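Local structure of pectinesterase inhibitor 1 (Arabidopsis thaliana, 1X91) at residues 10-15 with 19-24; 54-59 with 70-75; 100-105 with 145-150. The protein inhibits plant pectin methylesterases, binding the enzyme as a small secreted all-helical protein. The protein carries 1 engineered substitution. One frame throughout, in Å; residues are numbered along the deposited sequence.

Contact 1 (10-15 with 19-24)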
ATOM      1  N   THR A  10      -3.721  -1.165  19.978  1.00 23.54           N
ATOM      2  CA  THR A  10      -4.519  -2.348  19.644  1.00 24.18           C
ATOM      3  C   THR A  10      -5.084  -2.385  18.239  1.00 23.91           C
ATOM      4  O   THR A  10      -5.804  -3.325  17.905  1.00 24.67           O
ATOM      5  CB  THR A  10      -5.689  -2.554  20.637  1.00 24.45           C
ATOM      6  OG1 THR A  10      -6.585  -1.425  20.630  1.00 26.32           O
ATOM      7  CG2 THR A  10      -5.168  -2.641  22.091  1.00 27.06           C
ATOM      8  N   ILE A  11      -4.742  -1.413  17.402  1.00 23.26           N
ATOM      9  CA  ILE A  11      -5.343  -1.260  16.070  1.00 22.35           C
ATOM     10  C   ILE A  11      -5.195  -2.444  15.079  1.00 20.44           C
ATOM     11  O   ILE A  11      -5.927  -2.575  14.104  1.00 19.76           O
ATOM     12  CB  ILE A  11      -4.742   0.031  15.455  1.00 22.89           C
ATOM     13  CG1 ILE A  11      -5.673   0.641  14.409  1.00 25.61           C
ATOM     14  CG2 ILE A  11      -3.358  -0.249  14.843  1.00 23.85           C
ATOM     15  CD1 ILE A  11      -5.148   1.945  13.838  1.00 26.03           C
ATOM     16  N   CYS A  12      -4.239  -3.324  15.327  1.00 19.51           N
ATOM     17  CA  CYS A  12      -3.955  -4.388  14.426  1.00 18.90           C
ATOM     18  C   CYS A  12      -5.063  -5.396  14.313  1.00 20.20           C
ATOM     19  O   CYS A  12      -5.149  -6.087  13.313  1.00 20.83           O
ATOM     20  CB  CYS A  12      -2.630  -5.027  14.785  1.00 18.55           C
ATOM     21  SG  CYS A  12      -1.281  -3.848  14.448  1.00 17.11           S
ATOM     22  N   ASP A  13      -5.931  -5.461  15.333  1.00 21.11           N
ATOM     23  CA  ASP A  13      -7.057  -6.398  15.292  1.00 22.71           C
ATOM     24  C   ASP A  13      -8.088  -6.119  14.203  1.00 23.20           C
ATOM     25  O   ASP A  13      -8.936  -6.972  13.917  1.00 23.62           O
ATOM     26  CB  ASP A  13      -7.705  -6.579  16.691  1.00 23.13           C
ATOM     27  CG  ASP A  13      -8.214  -5.299  17.319  1.00 25.11           C
ATOM     28  OD1 ASP A  13      -8.487  -4.288  16.619  1.00 26.55           O
ATOM     29  OD2 ASP A  13      -8.404  -5.213  18.571  1.00 24.42           O
ATOM     30  N   LYS A  14      -7.970  -4.963  13.553  1.00 23.20           N
ATOM     31  CA  LYS A  14      -8.894  -4.539  12.519  1.00 24.10           C
ATOM     32  C   LYS A  14      -8.343  -4.692  11.102  1.00 24.71           C
ATOM     33  O   LYS A  14      -8.958  -4.214  10.132  1.00 25.11           O
ATOM     34  CB  LYS A  14      -9.287  -3.110  12.805  1.00 23.74           C
ATOM     35  CG  LYS A  14     -10.242  -2.986  14.000  1.00 24.74           C
ATOM     36  CD  LYS A  14     -10.445  -1.569  14.410  1.00 25.85           C
ATOM     37  CE  LYS A  14      -9.286  -1.021  15.253  1.00 26.61           C
ATOM     38  NZ  LYS A  14      -9.170  -1.588  16.648  1.00 30.52           N
ATOM     39  N   THR A  15      -7.239  -5.423  10.974  1.00 25.04           N
ATOM     40  CA  THR A  15      -6.564  -5.665   9.681  1.00 25.28           C
ATOM     41  C   THR A  15      -6.586  -7.124   9.238  1.00 24.71           C
ATOM     42  O   THR A  15      -6.834  -8.006  10.039  1.00 25.85           O
ATOM     43  CB  THR A  15      -5.081  -5.148   9.765  1.00 26.08           C
ATOM     44  OG1 THR A  15      -4.312  -5.964  10.661  1.00 26.60           O
ATOM     45  CG2 THR A  15      -5.025  -3.761  10.355  1.00 24.59           C
ATOM     46  N   SER A  19      -0.420 -10.001  12.029  1.00 16.80           N
ATOM     47  CA  SER A  19       1.012 -10.238  12.236  1.00 16.51           C
ATOM     48  C   SER A  19       1.813  -9.125  11.563  1.00 15.89           C
ATOM     49  O   SER A  19       2.694  -8.521  12.175  1.00 15.86           O
ATOM     50  CB  SER A  19       1.481 -11.597  11.721  1.00 17.28           C
ATOM     51  OG  SER A  19       0.831 -12.640  12.457  1.00 19.23           O
ATOM     52  N   PHE A  20       1.504  -8.866  10.302  1.00 15.88           N
ATOM     53  CA  PHE A  20       2.204  -7.800   9.590  1.00 15.40           C
ATOM     54  C   PHE A  20       2.079  -6.457  10.284  1.00 14.75           C
ATOM     55  O   PHE A  20       3.065  -5.711  10.436  1.00 14.98           O
ATOM     56  CB  PHE A  20       1.722  -7.690   8.144  1.00 15.56           C
ATOM     57  CG  PHE A  20       2.348  -6.521   7.404  1.00 15.49           C
ATOM     58  CD1 PHE A  20       3.461  -6.706   6.630  1.00 20.56           C
ATOM     59  CD2 PHE A  20       1.800  -5.262   7.487  1.00 15.30           C
ATOM     60  CE1 PHE A  20       4.031  -5.641   5.923  1.00 21.59           C
ATOM     61  CE2 PHE A  20       2.400  -4.162   6.845  1.00 14.60           C
ATOM     62  CZ  PHE A  20       3.494  -4.373   6.043  1.00 19.39           C
ATOM     63  N   CYS A  21       0.875  -6.125  10.713  1.00 13.35           N
ATOM     64  CA  CYS A  21       0.582  -4.858  11.345  1.00 14.27           C
ATOM     65  C   CYS A  21       1.328  -4.747  12.667  1.00 13.64           C
ATOM     66  O   CYS A  21       1.922  -3.736  12.932  1.00 14.02           O
ATOM     67  CB  CYS A  21      -0.909  -4.692  11.577  1.00 14.42           C
ATOM     68  SG  CYS A  21      -1.491  -3.276  12.476  1.00 16.80           S
ATOM     69  N   LEU A  22       1.325  -5.812  13.466  1.00 14.51           N
ATOM     70  CA  LEU A  22       2.084  -5.809  14.708  1.00 14.31           C
ATOM     71  C   LEU A  22       3.568  -5.606  14.457  1.00 13.44           C
ATOM     72  O   LEU A  22       4.211  -4.840  15.135  1.00 14.24           O
ATOM     73  CB  LEU A  22       1.842  -7.106  15.493  1.00 13.90           C
ATOM     74  CG  LEU A  22       0.411  -7.284  15.996  1.00 14.17           C
ATOM     75  CD1 LEU A  22       0.190  -8.757  16.446  1.00 16.75           C
ATOM     76  CD2 LEU A  22       0.009  -6.307  17.139  1.00 13.12           C
ATOM     77  N   LYS A  23       4.119  -6.294  13.470  1.00 14.16           N
ATOM     78  CA  LYS A  23       5.487  -6.094  13.108  1.00 14.55           C
ATOM     79  C   LYS A  23       5.746  -4.644  12.740  1.00 15.10           C
ATOM     80  O   LYS A  23       6.703  -4.021  13.202  1.00 14.88           O
ATOM     81  CB  LYS A  23       5.857  -7.036  11.973  1.00 14.43           C
ATOM     82  CG  LYS A  23       7.297  -6.905  11.426  1.00 18.31           C
ATOM     83  CD  LYS A  23       7.561  -7.802  10.225  1.00 22.82           C
ATOM     84  CE  LYS A  23       8.064  -9.136  10.590  1.00 24.05           C
ATOM     85  NZ  LYS A  23       8.659  -9.875   9.406  1.00 28.14           N
ATOM     86  N   PHE A  24       4.894  -4.116  11.880  1.00 14.49           N
ATOM     87  CA  PHE A  24       5.063  -2.750  11.390  1.00 14.86           C
ATOM     88  C   PHE A  24       5.016  -1.718  12.516  1.00 14.83           C
ATOM     89  O   PHE A  24       5.917  -0.834  12.614  1.00 16.37           O
ATOM     90  CB  PHE A  24       4.008  -2.489  10.307  1.00 14.66           C
ATOM     91  CG  PHE A  24       4.072  -1.107   9.695  1.00 13.48           C
ATOM     92  CD1 PHE A  24       5.114  -0.770   8.862  1.00 16.49           C
ATOM     93  CD2 PHE A  24       3.110  -0.170  10.016  1.00 14.71           C
ATOM     94  CE1 PHE A  24       5.180   0.517   8.277  1.00 17.41           C
ATOM     95  CE2 PHE A  24       3.160   1.111   9.433  1.00 17.36           C
ATOM     96  CZ  PHE A  24       4.229   1.455   8.582  1.00 14.58           C
TER
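Cys12, on a short 3-10 turn, faces Cys21, on helix 18-27, with their CA atoms 5.5 Å apart, and both CB atoms are directed across this gap. A disulfide closes it, Cys12 SG and Cys21 SG lying 2.1 Å apart with a chi3 of -75°, a left-handed twist. The two halves reach the bond differently. Cys12 turns SG away from its carbonyl carbon and in beside the backbone N (chi1 -68°), whereas Cys21 swings SG beside its own carbonyl carbon (chi1 174°), which brings the sulfurs together in the gap between turn and helix. Apolar groups gather round the bridge. Leu22, next on the helix, lays its CD2 methyl against Cys12 CB at 3.8 Å, while Ile11 brings CG2 to a looser 4.3 Å from Cys21 SG. Thr15 contributes in two ways: its OG1 rests 3.7 Å from Cys21 CB and also donates to Cys12 O at 2.8 Å. Cys12 O also accepts Thr15 N at 3.2 Å, and this double grip holds the backbone beside the cysteine in its turn. Beyond the two segments, Leu25 of helix 18-27 packs on both Ile11 and Cys12. This is the disulfide of the N-terminal extension, whose alpha-hairpin is required for inhibition of pectin methylesterase. No hydrogen bond spans the two segments; a single covalent link with a modest apolar wrapping joins them, consistent with a secreted, apoplastic protein.

Contact 2 (54-59 with 70-75); sequences KKLQSI and LAYRSC
Leu56 and Ile59, one turn apart on helix 34-62, meet Tyr72 and Cys75, one turn apart on helix 66-94, so that each helix presents an i, i+3 pair to the other. The axes of 54-59 and 70-75 run close to antiparallel, 9.6 Å apart at closest approach, and Leu56 lies level with Tyr72. With CG turned away from its carbonyl carbon (chi1 -74°), Leu56 sends its fork of methyls over to the second helix although its CB does not point straight there. Leu56 CD2 lies 3.7 Å and Leu56 CD1 3.8 Å from Cys75 CB; Leu56 CD2 also meets Tyr72 CD1 at 3.8 Å. Tyr72 likewise holds CG beside its backbone N (chi1 -65°), and a chi2 of -42° turns the ring so that both aliphatic chains come to it from the same side of its plane, Leu56 CD2 near CD1 and Ile59 CG2 near CD2 and CE2, 3.7 Å from Tyr72 CE2. Both cross the tyrosine at about a right angle and approach its ring obliquely. The phenolic OH is carried past this apolar zone to the loop ahead of helix 127-149, where it is hydrogen-bonded to the backbone N of Asp126. Val129 of that helix packs on Leu56 and Ile59, and Val119 of helix 98-119 on Tyr72 and Cys75, so the interface faces the inside of the four-helix bundle near one of its ends. Cys75 SG forms the disulfide to Cys115. Between the two segments the contact is wholly apolar, without a hydrogen bond: close fit of methyls and ring joins the helices here, while the polar end of Tyr72 and the sulfur of Cys75 tie the same patch to other parts of the bundle.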
ATOM      1  N   LYS A  54       9.822   0.417  -9.925  1.00 16.68           N
ATOM      2  CA  LYS A  54      11.174   0.231 -10.419  1.00 18.25           C
ATOM      3  C   LYS A  54      11.537  -1.219 -10.663  1.00 18.47           C
ATOM      4  O   LYS A  54      12.125  -1.535 -11.701  1.00 19.08           O
ATOM      5  CB  LYS A  54      12.161   0.909  -9.490  1.00 19.22           C
ATOM      6  CG  LYS A  54      12.101   2.411  -9.675  1.00 21.19           C
ATOM      7  NZ  LYS A  54      12.059   5.737 -11.868  1.00 40.94           N
ATOM      8  N   LYS A  55      11.167  -2.094  -9.743  1.00 18.01           N
ATOM      9  CA  LYS A  55      11.405  -3.521  -9.899  1.00 18.22           C
ATOM     10  C   LYS A  55      10.673  -4.041 -11.126  1.00 16.59           C
ATOM     11  O   LYS A  55      11.246  -4.797 -11.900  1.00 17.66           O
ATOM     12  CB  LYS A  55      10.944  -4.284  -8.659  1.00 19.08           C
ATOM     13  CG  LYS A  55      11.129  -5.803  -8.730  1.00 22.76           C
ATOM     14  CE  LYS A  55      13.478  -7.452  -8.238  1.00 40.73           C
ATOM     15  N   LEU A  56       9.400  -3.689 -11.291  1.00 15.21           N
ATOM     16  CA  LEU A  56       8.602  -4.139 -12.443  1.00 14.58           C
ATOM     17  C   LEU A  56       9.265  -3.742 -13.776  1.00 15.90           C
ATOM     18  O   LEU A  56       9.351  -4.566 -14.745  1.00 16.30           O
ATOM     19  CB  LEU A  56       7.202  -3.546 -12.415  1.00 14.67           C
ATOM     20  CG  LEU A  56       6.343  -4.204 -11.354  1.00 12.78           C
ATOM     21  CD1 LEU A  56       5.213  -3.279 -10.987  1.00 13.53           C
ATOM     22  CD2 LEU A  56       5.751  -5.492 -11.862  1.00 12.62           C
ATOM     23  N   GLN A  57       9.720  -2.492 -13.836  1.00 17.30           N
ATOM     24  CA  GLN A  57      10.368  -2.006 -15.049  1.00 18.88           C
ATOM     25  C   GLN A  57      11.641  -2.762 -15.325  1.00 18.31           C
ATOM     26  O   GLN A  57      11.939  -3.027 -16.514  1.00 19.75           O
ATOM     27  CB  GLN A  57      10.700  -0.512 -14.992  1.00 19.92           C
ATOM     28  CG  GLN A  57      10.973   0.017 -16.436  1.00 23.14           C
ATOM     29  CD  GLN A  57       9.808  -0.202 -17.372  1.00 26.39           C
ATOM     30  OE1 GLN A  57       8.670   0.155 -17.042  1.00 29.28           O
ATOM     31  NE2 GLN A  57      10.060  -0.820 -18.522  1.00 27.01           N
ATOM     32  N   SER A  58      12.392  -3.099 -14.284  1.00 18.96           N
ATOM     33  CA  SER A  58      13.643  -3.844 -14.423  1.00 19.52           C
ATOM     34  C   SER A  58      13.355  -5.222 -15.008  1.00 19.50           C
ATOM     35  O   SER A  58      14.076  -5.712 -15.917  1.00 20.17           O
ATOM     36  CB  SER A  58      14.348  -3.972 -13.090  1.00 20.32           C
ATOM     37  OG  SER A  58      15.441  -4.874 -13.167  1.00 25.89           O
ATOM     38  N   ILE A  59      12.304  -5.860 -14.510  1.00 18.60           N
ATOM     39  CA  ILE A  59      11.936  -7.212 -14.976  1.00 18.15           C
ATOM     40  C   ILE A  59      11.539  -7.155 -16.460  1.00 18.08           C
ATOM     41  O   ILE A  59      12.027  -7.939 -17.297  1.00 18.12           O
ATOM     42  CB  ILE A  59      10.771  -7.782 -14.093  1.00 18.00           C
ATOM     43  CG1 ILE A  59      11.251  -8.050 -12.694  1.00 19.75           C
ATOM     44  CG2 ILE A  59      10.187  -9.051 -14.727  1.00 19.13           C
ATOM     45  CD1 ILE A  59      10.128  -8.231 -11.691  1.00 22.96           C
ATOM     46  N   LEU A  70       2.630  -8.971 -20.218  1.00 19.77           N
ATOM     47  CA  LEU A  70       1.336  -8.301 -20.180  1.00 20.86           C
ATOM     48  C   LEU A  70       0.974  -8.113 -18.721  1.00 20.62           C
ATOM     49  O   LEU A  70       0.491  -7.033 -18.323  1.00 22.03           O
ATOM     50  CB  LEU A  70       0.248  -9.095 -20.891  1.00 20.76           C
ATOM     51  CG  LEU A  70      -1.082  -8.335 -20.988  1.00 24.36           C
ATOM     52  N   ALA A  71       1.223  -9.121 -17.908  1.00 19.00           N
ATOM     53  CA  ALA A  71       0.897  -9.037 -16.480  1.00 19.09           C
ATOM     54  C   ALA A  71       1.678  -7.945 -15.776  1.00 18.50           C
ATOM     55  O   ALA A  71       1.108  -7.157 -15.011  1.00 18.08           O
ATOM     56  CB  ALA A  71       1.122 -10.364 -15.768  1.00 19.83           C
ATOM     57  N   TYR A  72       2.977  -7.907 -15.976  1.00 17.06           N
ATOM     58  CA  TYR A  72       3.822  -6.916 -15.322  1.00 16.33           C
ATOM     59  C   TYR A  72       3.540  -5.508 -15.852  1.00 17.36           C
ATOM     60  O   TYR A  72       3.648  -4.545 -15.093  1.00 15.12           O
ATOM     61  CB  TYR A  72       5.313  -7.288 -15.410  1.00 16.38           C
ATOM     62  CG  TYR A  72       5.666  -8.563 -14.660  1.00 15.21           C
ATOM     63  CD1 TYR A  72       5.149  -8.861 -13.405  1.00 15.52           C
ATOM     64  CD2 TYR A  72       6.521  -9.514 -15.230  1.00 16.00           C
ATOM     65  CE1 TYR A  72       5.471 -10.010 -12.755  1.00 14.58           C
ATOM     66  CE2 TYR A  72       6.830 -10.658 -14.578  1.00 15.88           C
ATOM     67  CZ  TYR A  72       6.320 -10.944 -13.361  1.00 15.19           C
ATOM     68  OH  TYR A  72       6.659 -12.112 -12.723  1.00 15.55           O
ATOM     69  N   ARG A  73       3.190  -5.384 -17.122  1.00 17.07           N
ATOM     70  CA  ARG A  73       2.799  -4.099 -17.698  1.00 18.22           C
ATOM     71  C   ARG A  73       1.488  -3.594 -17.101  1.00 17.77           C
ATOM     72  O   ARG A  73       1.360  -2.391 -16.839  1.00 18.81           O
ATOM     73  CB  ARG A  73       2.672  -4.163 -19.217  1.00 18.86           C
ATOM     74  CG  ARG A  73       3.968  -3.978 -19.958  1.00 21.99           C
ATOM     75  CD  ARG A  73       3.786  -4.092 -21.469  1.00 25.54           C
ATOM     76  NE  ARG A  73       5.050  -3.914 -22.183  1.00 29.88           N
ATOM     77  N   SER A  74       0.544  -4.509 -16.856  1.00 17.70           N
ATOM     78  CA  SER A  74      -0.684  -4.181 -16.145  1.00 18.59           C
ATOM     79  C   SER A  74      -0.327  -3.711 -14.720  1.00 17.32           C
ATOM     80  O   SER A  74      -0.927  -2.722 -14.181  1.00 16.61           O
ATOM     81  CB  SER A  74      -1.602  -5.391 -16.096  1.00 19.28           C
ATOM     82  OG  SER A  74      -2.700  -5.181 -15.215  1.00 27.23           O
ATOM     83  N   CYS A  75       0.618  -4.393 -14.095  1.00 15.96           N
ATOM     84  CA  CYS A  75       1.086  -4.009 -12.766  1.00 16.01           C
ATOM     85  C   CYS A  75       1.686  -2.595 -12.811  1.00 16.61           C
ATOM     86  O   CYS A  75       1.442  -1.787 -11.918  1.00 14.87           O
ATOM     87  CB  CYS A  75       2.088  -5.023 -12.189  1.00 15.56           C
ATOM     88  SG  CYS A  75       1.361  -6.568 -11.621  1.00 16.08           S
TER

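Contact 3 (100-105 with 145-150); sequences GMNMKV and VISNML
Asn102 sets CG opposite its backbone N (chi1 -171°), and Ser147 tucks OG between its own backbone N and carbonyl carbon (chi1 59°); these two torsions bring the amide nitrogen and the hydroxyl within bonding distance between the helices. The setting is one wall of a four-helix bundle, formed by helices 98-119 and 127-149; the axes of segments 100-105 and 145-149 run nearly antiparallel, 8.7 Å apart at closest approach, with Asn102 level with Ser147. Asn102 ND2 donates to Ser147 OG at 3.0 Å, moderately bent at 151°, with the hydroxyl slightly off the amide plane. The same oxygen hydrogen-bonds to Ala143 O one turn back on its helix, so OG is gripped by its own helix and by the neighbouring one at once. A leucine in place of Asn102 would probably leave Ser147 OG without its donor from helix 98-119, with Ala143 O as its remaining strong partner. The other side of Ser147 is covered by Met101, whose extended side chain passes alongside Ser147 CB, with Met101 SD 3.8 Å from Ser147 CB and CG and CE close to the same atom. The methionine lies lengthwise along this small side chain. Met101 reaches on to Leu42 of helix 34-62 and Leu93 of helix 66-94, and so spans from this interface into the bundle interior. Asn148 borders the contact on the exposed side, where Asn102 ND2 stands 3.9 Å from Asn148 N and 4.3 Å from Asn148 CB.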
ATOM      1  N   GLY A 100     -10.956  11.881   2.917  1.00 11.84           N
ATOM      2  CA  GLY A 100     -10.301  12.060   1.642  1.00 11.83           C
ATOM      3  C   GLY A 100      -9.132  11.114   1.512  1.00 11.69           C
ATOM      4  O   GLY A 100      -8.910  10.469   0.455  1.00 11.42           O
ATOM      5  N   MET A 101      -8.349  11.040   2.591  1.00 11.38           N
ATOM      6  CA  MET A 101      -7.249  10.088   2.652  1.00 10.94           C
ATOM      7  C   MET A 101      -7.759   8.668   2.422  1.00 10.68           C
ATOM      8  O   MET A 101      -7.185   7.888   1.662  1.00 10.16           O
ATOM      9  CB  MET A 101      -6.527  10.191   3.989  1.00 11.22           C
ATOM     10  CG  MET A 101      -5.489   9.098   4.115  1.00 12.36           C
ATOM     11  SD  MET A 101      -4.574   9.256   5.646  1.00 13.15           S
ATOM     12  CE  MET A 101      -3.748   7.617   5.677  1.00 13.92           C
ATOM     13  N   ASN A 102      -8.848   8.331   3.070  1.00 10.85           N
ATOM     14  CA  ASN A 102      -9.374   6.993   3.048  1.00 10.98           C
ATOM     15  C   ASN A 102      -9.809   6.540   1.667  1.00  9.50           C
ATOM     16  O   ASN A 102      -9.473   5.462   1.213  1.00 10.66           O
ATOM     17  CB  ASN A 102     -10.502   6.953   4.062  1.00 11.74           C
ATOM     18  CG  ASN A 102     -11.019   5.624   4.316  1.00 12.58           C
ATOM     19  OD1 ASN A 102     -11.845   5.113   3.545  1.00 16.73           O
ATOM     20  ND2 ASN A 102     -10.600   5.023   5.468  1.00 16.63           N
ATOM     21  N   MET A 103     -10.479   7.423   0.953  1.00 10.18           N
ATOM     22  CA  MET A 103     -10.977   7.139  -0.388  1.00  9.16           C
ATOM     23  C   MET A 103      -9.791   6.857  -1.328  1.00  9.74           C
ATOM     24  O   MET A 103      -9.805   5.912  -2.120  1.00 10.31           O
ATOM     25  CB  MET A 103     -11.724   8.364  -0.967  1.00  9.96           C
ATOM     26  CG  MET A 103     -12.340   8.081  -2.262  1.00 13.34           C
ATOM     27  SD  MET A 103     -13.227   9.549  -2.959  1.00 18.66           S
ATOM     28  CE  MET A 103     -11.908  10.660  -3.462  1.00 18.34           C
ATOM     29  N   LYS A 104      -8.768   7.703  -1.199  1.00  8.04           N
ATOM     30  CA  LYS A 104      -7.607   7.551  -2.079  1.00  8.31           C
ATOM     31  C   LYS A 104      -6.739   6.356  -1.721  1.00  8.07           C
ATOM     32  O   LYS A 104      -6.252   5.632  -2.613  1.00  8.85           O
ATOM     33  CB  LYS A 104      -6.793   8.837  -2.087  1.00  8.14           C
ATOM     34  CG  LYS A 104      -7.479   9.995  -2.803  1.00  9.73           C
ATOM     35  CD  LYS A 104      -7.669   9.730  -4.296  1.00 12.61           C
ATOM     36  CE  LYS A 104      -8.188  10.937  -5.026  1.00 16.75           C
ATOM     37  NZ  LYS A 104      -8.419  10.671  -6.439  1.00 19.69           N
ATOM     38  N   VAL A 105      -6.581   6.037  -0.439  1.00  7.78           N
ATOM     39  CA  VAL A 105      -5.884   4.817  -0.030  1.00  8.47           C
ATOM     40  C   VAL A 105      -6.634   3.590  -0.486  1.00  9.81           C
ATOM     41  O   VAL A 105      -6.036   2.607  -0.933  1.00  9.69           O
ATOM     42  CB  VAL A 105      -5.649   4.794   1.473  1.00  8.19           C
ATOM     43  CG1 VAL A 105      -5.091   3.422   1.903  1.00  8.39           C
ATOM     44  CG2 VAL A 105      -4.699   5.841   1.893  1.00  7.42           C
ATOM     45  N   VAL A 145      -7.672   2.022   8.446  1.00 12.24           N
ATOM     46  CA  VAL A 145      -8.166   1.993   9.809  1.00 12.81           C
ATOM     47  C   VAL A 145      -7.808   3.301  10.524  1.00 14.16           C
ATOM     48  O   VAL A 145      -8.650   3.929  11.164  1.00 13.17           O
ATOM     49  CB  VAL A 145      -7.587   0.769  10.556  1.00 12.92           C
ATOM     50  CG1 VAL A 145      -8.060   0.758  12.023  1.00 14.62           C
ATOM     51  CG2 VAL A 145      -8.014  -0.496   9.904  1.00 12.62           C
ATOM     52  N   ILE A 146      -6.586   3.775  10.342  1.00 12.55           N
ATOM     53  CA  ILE A 146      -6.133   5.030  10.924  1.00 13.27           C
ATOM     54  C   ILE A 146      -6.925   6.219  10.414  1.00 12.98           C
ATOM     55  O   ILE A 146      -7.448   7.036  11.208  1.00 15.95           O
ATOM     56  CB  ILE A 146      -4.627   5.267  10.691  1.00 11.79           C
ATOM     57  CG1 ILE A 146      -3.759   4.175  11.303  1.00 12.25           C
ATOM     58  CG2 ILE A 146      -4.236   6.639  11.247  1.00 13.17           C
ATOM     59  CD1 ILE A 146      -2.319   4.151  10.683  1.00 14.61           C
ATOM     60  N   SER A 147      -7.057   6.339   9.110  1.00 14.51           N
ATOM     61  CA  SER A 147      -7.770   7.479   8.537  1.00 14.37           C
ATOM     62  C   SER A 147      -9.254   7.508   8.943  1.00 15.95           C
ATOM     63  O   SER A 147      -9.849   8.588   9.113  1.00 16.21           O
ATOM     64  CB  SER A 147      -7.616   7.525   7.010  1.00 16.27           C
ATOM     65  OG  SER A 147      -8.084   6.372   6.362  1.00 15.00           O
ATOM     66  N   ASN A 148      -9.858   6.326   9.087  1.00 16.67           N
ATOM     67  CA  ASN A 148     -11.210   6.224   9.626  1.00 18.29           C
ATOM     68  C   ASN A 148     -11.346   6.822  11.019  1.00 18.74           C
ATOM     69  O   ASN A 148     -12.424   7.383  11.353  1.00 21.54           O
ATOM     70  CB  ASN A 148     -11.676   4.765   9.635  1.00 19.60           C
ATOM     71  CG  ASN A 148     -13.095   4.617  10.099  1.00 22.62           C
ATOM     72  OD1 ASN A 148     -13.350   4.265  11.246  1.00 25.95           O
ATOM     73  ND2 ASN A 148     -14.025   4.901   9.214  1.00 24.12           N
ATOM     74  N   MET A 149     -10.299   6.712  11.833  1.00 19.08           N
ATOM     75  CA  MET A 149     -10.335   7.152  13.231  1.00 20.44           C
ATOM     76  C   MET A 149      -9.983   8.612  13.479  1.00 19.97           C
ATOM     77  O   MET A 149     -10.146   9.120  14.584  1.00 20.52           O
ATOM     78  CB  MET A 149      -9.414   6.279  14.083  1.00 21.99           C
ATOM     79  CG  MET A 149      -9.867   4.855  14.127  1.00 26.29           C
ATOM     80  SD  MET A 149      -8.876   3.770  15.177  1.00 38.16           S
ATOM     81  CE  MET A 149      -7.380   4.216  14.782  1.00 33.78           C
ATOM     82  N   LEU A 150      -9.538   9.311  12.449  1.00 19.18           N
ATOM     83  CA  LEU A 150      -9.202  10.696  12.582  1.00 20.02           C
ATOM     84  C   LEU A 150     -10.497  11.472  12.802  1.00 21.18           C
ATOM     85  O   LEU A 150     -11.551  11.087  12.292  1.00 20.13           O
ATOM     86  CB  LEU A 150      -8.502  11.214  11.314  1.00 19.32           C
ATOM     87  CG  LEU A 150      -7.115  10.631  11.055  1.00 18.44           C
ATOM     88  CD1 LEU A 150      -6.532  11.065   9.742  1.00 18.03           C
ATOM     89  CD2 LEU A 150      -6.162  11.012  12.198  1.00 21.22           C
TER

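How the contacts relate
From the N terminus, contact 1 closes first, a tight loop of three residues between its segments that binds the leading turn to helix 18-27. Contact 2 follows, closing the hairpin between helices 34-62 and 66-94. Contact 3 comes last and brings helix 127-149 back against helix 98-119 across 39 intervening residues. The three are in series; none nests within or crosses another. Contacts 1 and 3 share one end of the molecule and touch: Ile11 packs on Val145, Ile146 and Met149, seating the N-terminal extension on the last bundle helix. Contact 2 sits at the far end, its centre about 29 Å from that of contact 1 and about 28 Å from that of contact 3.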